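Local coordinates for protein putative alpha-L-fucosidase (Bacteroides thetaiotaomicron, PDB 4H41) that is a putative alpha-L-fucosidase, a TIM-barrel protein probably involved in the breakdown of host glycans, at residues 47-52 with 319-324; 40-45 with 81-86. All blocks are in the same frame, centred on the assembly; numbering follows the deposited sequence.

Contact 1: residues 47-52 with 319-324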
# COMPACT_ATOMS: atom_id res chain seq x y z
N PRO B 47 -6.29 -3.00 6.63
CA PRO B 47 -5.31 -3.55 7.57
C PRO B 47 -5.40 -2.90 8.94
O PRO B 47 -5.68 -1.71 9.08
CB PRO B 47 -3.97 -3.30 6.90
CG PRO B 47 -4.31 -3.34 5.44
CD PRO B 47 -5.62 -2.63 5.35
N HIS B 48 -5.26 -3.73 9.94
CA HIS B 48 -5.43 -3.32 11.35
C HIS B 48 -4.32 -2.41 11.81
O HIS B 48 -3.14 -2.66 11.48
CB HIS B 48 -5.47 -4.59 12.22
CG HIS B 48 -6.05 -4.41 13.59
ND1 HIS B 48 -7.35 -4.01 13.79
CD2 HIS B 48 -5.49 -4.65 14.80
CE1 HIS B 48 -7.55 -4.02 15.11
NE2 HIS B 48 -6.45 -4.37 15.76
N GLN B 49 -4.66 -1.38 12.60
CA GLN B 49 -3.61 -0.45 13.10
C GLN B 49 -3.02 -0.89 14.44
O GLN B 49 -2.07 -0.28 14.87
CB GLN B 49 -4.10 0.99 13.20
CG GLN B 49 -4.57 1.50 11.83
CD GLN B 49 -4.58 2.99 11.78
OE1 GLN B 49 -3.54 3.60 11.66
NE2 GLN B 49 -5.74 3.60 11.88
N ASN B 50 -3.57 -1.92 15.08
CA ASN B 50 -3.05 -2.52 16.32
C ASN B 50 -3.10 -1.51 17.48
O ASN B 50 -2.26 -1.52 18.37
CB ASN B 50 -1.65 -3.09 16.11
CG ASN B 50 -1.75 -4.34 15.29
OD1 ASN B 50 -2.42 -5.28 15.71
ND2 ASN B 50 -1.03 -4.42 14.17
N TRP B 51 -4.14 -0.71 17.48
CA TRP B 51 -4.35 0.25 18.55
C TRP B 51 -4.92 -0.41 19.79
O TRP B 51 -5.67 -1.39 19.68
CB TRP B 51 -5.32 1.35 18.10
CG TRP B 51 -4.78 2.31 17.12
CD1 TRP B 51 -3.51 2.38 16.61
CD2 TRP B 51 -5.51 3.39 16.52
NE1 TRP B 51 -3.42 3.41 15.71
CE2 TRP B 51 -4.62 4.09 15.68
CE3 TRP B 51 -6.82 3.85 16.65
CZ2 TRP B 51 -5.04 5.17 14.89
CZ3 TRP B 51 -7.23 4.93 15.89
CH2 TRP B 51 -6.33 5.59 15.03
N GLY B 52 -4.55 0.13 20.95
CA GLY B 52 -5.09 -0.23 22.24
C GLY B 52 -5.97 0.90 22.74
O GLY B 52 -6.25 1.85 22.01
N PRO B 319 -5.15 12.29 12.51
CA PRO B 319 -3.72 12.60 12.70
C PRO B 319 -2.89 11.43 13.25
O PRO B 319 -1.67 11.40 13.11
CB PRO B 319 -3.75 13.75 13.75
CG PRO B 319 -5.06 14.38 13.57
CD PRO B 319 -6.01 13.22 13.26
N GLN B 320 -3.56 10.42 13.85
CA GLN B 320 -2.90 9.24 14.39
C GLN B 320 -2.77 8.10 13.40
O GLN B 320 -2.06 7.12 13.69
CB GLN B 320 -3.72 8.77 15.60
CG GLN B 320 -2.98 7.81 16.50
CD GLN B 320 -3.73 7.49 17.78
OE1 GLN B 320 -3.12 7.03 18.72
NE2 GLN B 320 -5.06 7.68 17.84
N SER B 321 -3.41 8.19 12.24
CA SER B 321 -3.35 7.10 11.28
C SER B 321 -1.93 6.79 10.81
O SER B 321 -1.13 7.70 10.55
CB SER B 321 -4.19 7.39 10.05
OG SER B 321 -4.12 6.29 9.16
N ALA B 322 -1.69 5.50 10.52
CA ALA B 322 -0.45 5.03 9.88
C ALA B 322 -0.31 5.61 8.46
O ALA B 322 0.79 5.64 7.91
CB ALA B 322 -0.45 3.51 9.81
N TYR B 323 -1.44 6.02 7.84
CA TYR B 323 -1.47 6.65 6.55
C TYR B 323 -1.35 8.14 6.81
O TYR B 323 -2.35 8.79 7.13
CB TYR B 323 -2.76 6.32 5.77
CG TYR B 323 -3.10 4.85 5.67
CD1 TYR B 323 -2.09 3.88 5.62
CD2 TYR B 323 -4.41 4.42 5.56
CE1 TYR B 323 -2.39 2.54 5.42
CE2 TYR B 323 -4.73 3.07 5.42
CZ TYR B 323 -3.71 2.14 5.35
OH TYR B 323 -3.99 0.80 5.23
N LEU B 324 -0.15 8.69 6.69
CA LEU B 324 0.12 10.09 7.06
C LEU B 324 -0.60 11.08 6.16
O LEU B 324 -0.80 12.22 6.57
CB LEU B 324 1.61 10.39 7.11
CG LEU B 324 2.44 9.52 8.10
CD1 LEU B 324 3.89 9.95 8.09
CD2 LEU B 324 1.88 9.61 9.49
O HOH W 1 -3.88 0.28 8.07
O HOH W 2 -1.59 4.04 13.53
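Where the first and last beta-alpha loops of a TIM barrel come side by side, Gln49 reaches across from 47-52 to the backbone of 319-324. Its OE1 takes the N-H of Ala322 in a nearly straight bond (2.9 Å from Ala322 N to Gln49 OE1, 165° at the hydrogen). CG sits beside the backbone N (chi1 -59°) and the chain runs extended from there, which carries the amide over to Ala322. A water is the second donor to OE1. It also accepts from Trp51 NE1 and gives its other hydrogen to Gln320 O, at 2.9 and 3.1 Å from those two atoms, so both segments share it.

An amide nitrogen lies over each face of the Trp51 indole, toward the rim: Gln320 NE2 is 3.7 Å above one face and Gln49 NE2 3.4 Å above the opposite one. Gln320 slants over the benzo part with its amide tilted 31° to the ring, its CG 3.7 Å from Trp51 CZ2. Both amide nitrogens also have hydrogen-bond partners: Gln320 NE2 bonds Glu55 O and Asp59 OD1 on helix 53-65, and Gln49 NE2 bonds Ser314 O.

Segment 319-324 leads into helix 324-337, the last helix of the chain, and Ser321 makes an ST turn there: its OG accepts from Tyr323 N at 3.0 Å and also bonds His315 O. Tyr323, which closes that turn, crosses Pro47 at about a right angle, its OH 3.8 Å from Pro47 CD; a water bridges that hydroxyl, weakly, to Pro47 O. His328 of a second subunit meets the Trp51 ring edge-to-face.

Contact 2: residues 40-45 with 81-86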
# COMPACT_ATOMS: atom_id res chain seq x y z
N ASP B 40 -13.94 0.81 12.23
CA ASP B 40 -13.79 -0.34 11.35
C ASP B 40 -13.39 -1.61 12.07
O ASP B 40 -12.29 -2.13 11.90
CB ASP B 40 -12.80 -0.02 10.23
CG ASP B 40 -12.79 -1.08 9.14
OD1 ASP B 40 -13.86 -1.68 8.88
OD2 ASP B 40 -11.73 -1.29 8.54
N GLU B 41 -14.33 -2.14 12.85
CA GLU B 41 -14.23 -3.40 13.56
C GLU B 41 -15.54 -4.15 13.37
O GLU B 41 -16.54 -3.54 13.65
CB GLU B 41 -14.03 -3.15 15.07
CG GLU B 41 -12.73 -2.46 15.42
CD GLU B 41 -11.49 -3.32 15.37
OE1 GLU B 41 -11.60 -4.56 15.17
OE2 GLU B 41 -10.40 -2.74 15.58
N ILE B 42 -15.59 -5.44 12.95
CA ILE B 42 -14.50 -6.20 12.38
C ILE B 42 -14.34 -5.80 10.93
O ILE B 42 -15.30 -5.88 10.18
CB ILE B 42 -14.73 -7.73 12.48
CG1 ILE B 42 -14.86 -8.21 13.94
CG2 ILE B 42 -13.63 -8.47 11.74
CD1 ILE B 42 -13.64 -7.97 14.85
N SER B 43 -13.15 -5.40 10.51
CA SER B 43 -12.92 -4.95 9.15
C SER B 43 -12.97 -6.07 8.14
O SER B 43 -12.45 -7.13 8.39
CB SER B 43 -11.57 -4.28 9.04
OG SER B 43 -11.35 -3.74 7.75
N HIS B 44 -13.55 -5.81 6.98
CA HIS B 44 -13.48 -6.78 5.90
C HIS B 44 -12.13 -6.74 5.17
O HIS B 44 -11.69 -7.77 4.64
CB HIS B 44 -14.53 -6.45 4.83
CG HIS B 44 -15.93 -6.86 5.15
ND1 HIS B 44 -17.00 -6.29 4.48
CD2 HIS B 44 -16.41 -7.81 5.99
CE1 HIS B 44 -18.09 -6.89 4.97
NE2 HIS B 44 -17.77 -7.82 5.85
N ASP B 45 -11.55 -5.54 5.02
CA ASP B 45 -10.45 -5.35 4.09
C ASP B 45 -9.55 -4.15 4.33
O ASP B 45 -8.80 -3.77 3.42
CB ASP B 45 -11.07 -5.21 2.68
CG ASP B 45 -12.00 -4.01 2.52
OD1 ASP B 45 -12.24 -3.31 3.51
OD2 ASP B 45 -12.46 -3.76 1.39
N PHE B 81 -14.53 -14.03 13.66
CA PHE B 81 -13.98 -12.92 14.46
C PHE B 81 -15.12 -12.14 15.11
O PHE B 81 -16.18 -11.96 14.50
CB PHE B 81 -13.10 -12.01 13.61
CG PHE B 81 -11.78 -12.65 13.27
CD1 PHE B 81 -10.72 -12.59 14.16
CD2 PHE B 81 -11.64 -13.42 12.13
CE1 PHE B 81 -9.53 -13.27 13.90
CE2 PHE B 81 -10.41 -14.03 11.83
CZ PHE B 81 -9.40 -14.03 12.76
N MSE B 82 -14.91 -11.69 16.36
CA MSE B 82 -15.90 -10.93 17.09
C MSE B 82 -15.25 -9.78 17.86
O MSE B 82 -14.04 -9.79 18.12
CB MSE B 82 -16.72 -11.82 18.03
CG MSE B 82 -15.89 -12.41 19.15
SE MSE B 82 -16.88 -13.67 20.27
CE MSE B 82 -16.74 -15.20 19.20
N THR B 83 -16.08 -8.82 18.23
CA THR B 83 -15.65 -7.60 18.92
C THR B 83 -15.93 -7.62 20.41
O THR B 83 -15.55 -6.67 21.10
CB THR B 83 -16.38 -6.39 18.31
OG1 THR B 83 -17.78 -6.51 18.52
CG2 THR B 83 -16.07 -6.20 16.85
N TYR B 84 -16.64 -8.62 20.90
CA TYR B 84 -16.98 -8.72 22.33
C TYR B 84 -17.13 -10.21 22.69
O TYR B 84 -17.29 -11.03 21.77
CB TYR B 84 -18.27 -7.93 22.61
CG TYR B 84 -19.52 -8.58 22.07
CD1 TYR B 84 -19.86 -8.48 20.73
CD2 TYR B 84 -20.37 -9.31 22.90
CE1 TYR B 84 -20.98 -9.12 20.21
CE2 TYR B 84 -21.52 -9.92 22.40
CZ TYR B 84 -21.86 -9.76 21.07
OH TYR B 84 -22.91 -10.45 20.53
N PRO B 85 -17.12 -10.58 23.99
CA PRO B 85 -17.17 -12.00 24.36
C PRO B 85 -18.58 -12.55 24.31
O PRO B 85 -19.23 -12.71 25.34
CB PRO B 85 -16.57 -12.01 25.78
CG PRO B 85 -16.92 -10.69 26.33
CD PRO B 85 -16.90 -9.72 25.17
N SER B 86 -19.07 -12.78 23.10
CA SER B 86 -20.42 -13.26 22.84
C SER B 86 -20.64 -14.70 23.30
O SER B 86 -20.11 -15.60 22.66
CB SER B 86 -20.71 -13.20 21.34
OG SER B 86 -21.86 -13.95 20.97
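Glu41 is the first residue of 40-45 to touch 81-86, its CB lying 4.1 Å from Thr83 CG2. The side chain then bends at chi2 (-76°) and packs on Leu101 and Tyr105 of helix 101-111. The peptide bond that follows is cis, and Ile42 comes after it as the residue with the most contacts to 81-86.

CG1, CD1 and CG2 of Ile42 all touch that segment. CD1 and CG1 lie against the methyl of Thr83, with CG2 of Thr83 3.6 Å from Ile42 CD1, as the two side chains run antiparallel past one another. CD1 also meets the backbone of Met82, a selenomethionine here, at 3.8 Å from its O. The other branch, CG2, stands anti to the Ile42 backbone N and points to Phe81, where it comes 4.0 Å from Phe81 CB; the phenyl ring turns off elsewhere and meets Tyr95 edge-to-face.

In TIM-barrel terms this is beta-alpha loop 1 resting on beta-alpha loop 2, which here carries a short antiparallel hairpin, 77-78 with 81-82. The hydroxyl of Thr83 is held on its own side of the contact by Ser76 O, and Arg75 NH1 bonds Ile42 O from the start of the same loop.

Next along, Ser43 ties the segment together: its OG donates to Asp40 OD2 over 2.6 Å, on the syn side and 30° out of the carboxylate plane, and accepts a long, bent bond from Asp45 N in an ST turn.

How the contacts relate
From the N terminus the chain leaves the first barrel strand, 34-39, and runs straight into one long loop that serves both contacts, 40-45 first and 47-52 next. After helix 53-65 and strand 70-73, residues 81-86, in the connection after the second barrel strand, close contact 2, a short-range closure. Contact 1 closes only at 319-324, after the other six barrel strands. The two therefore cross along the sequence, their segments alternating. Loop 1 is held on one flank by loop 2 and on another by loop 8, where the barrel closes. The contacts also touch directly, His48 CE1 lying 3.2 Å from Glu41 OE2, and both reach the second subunit.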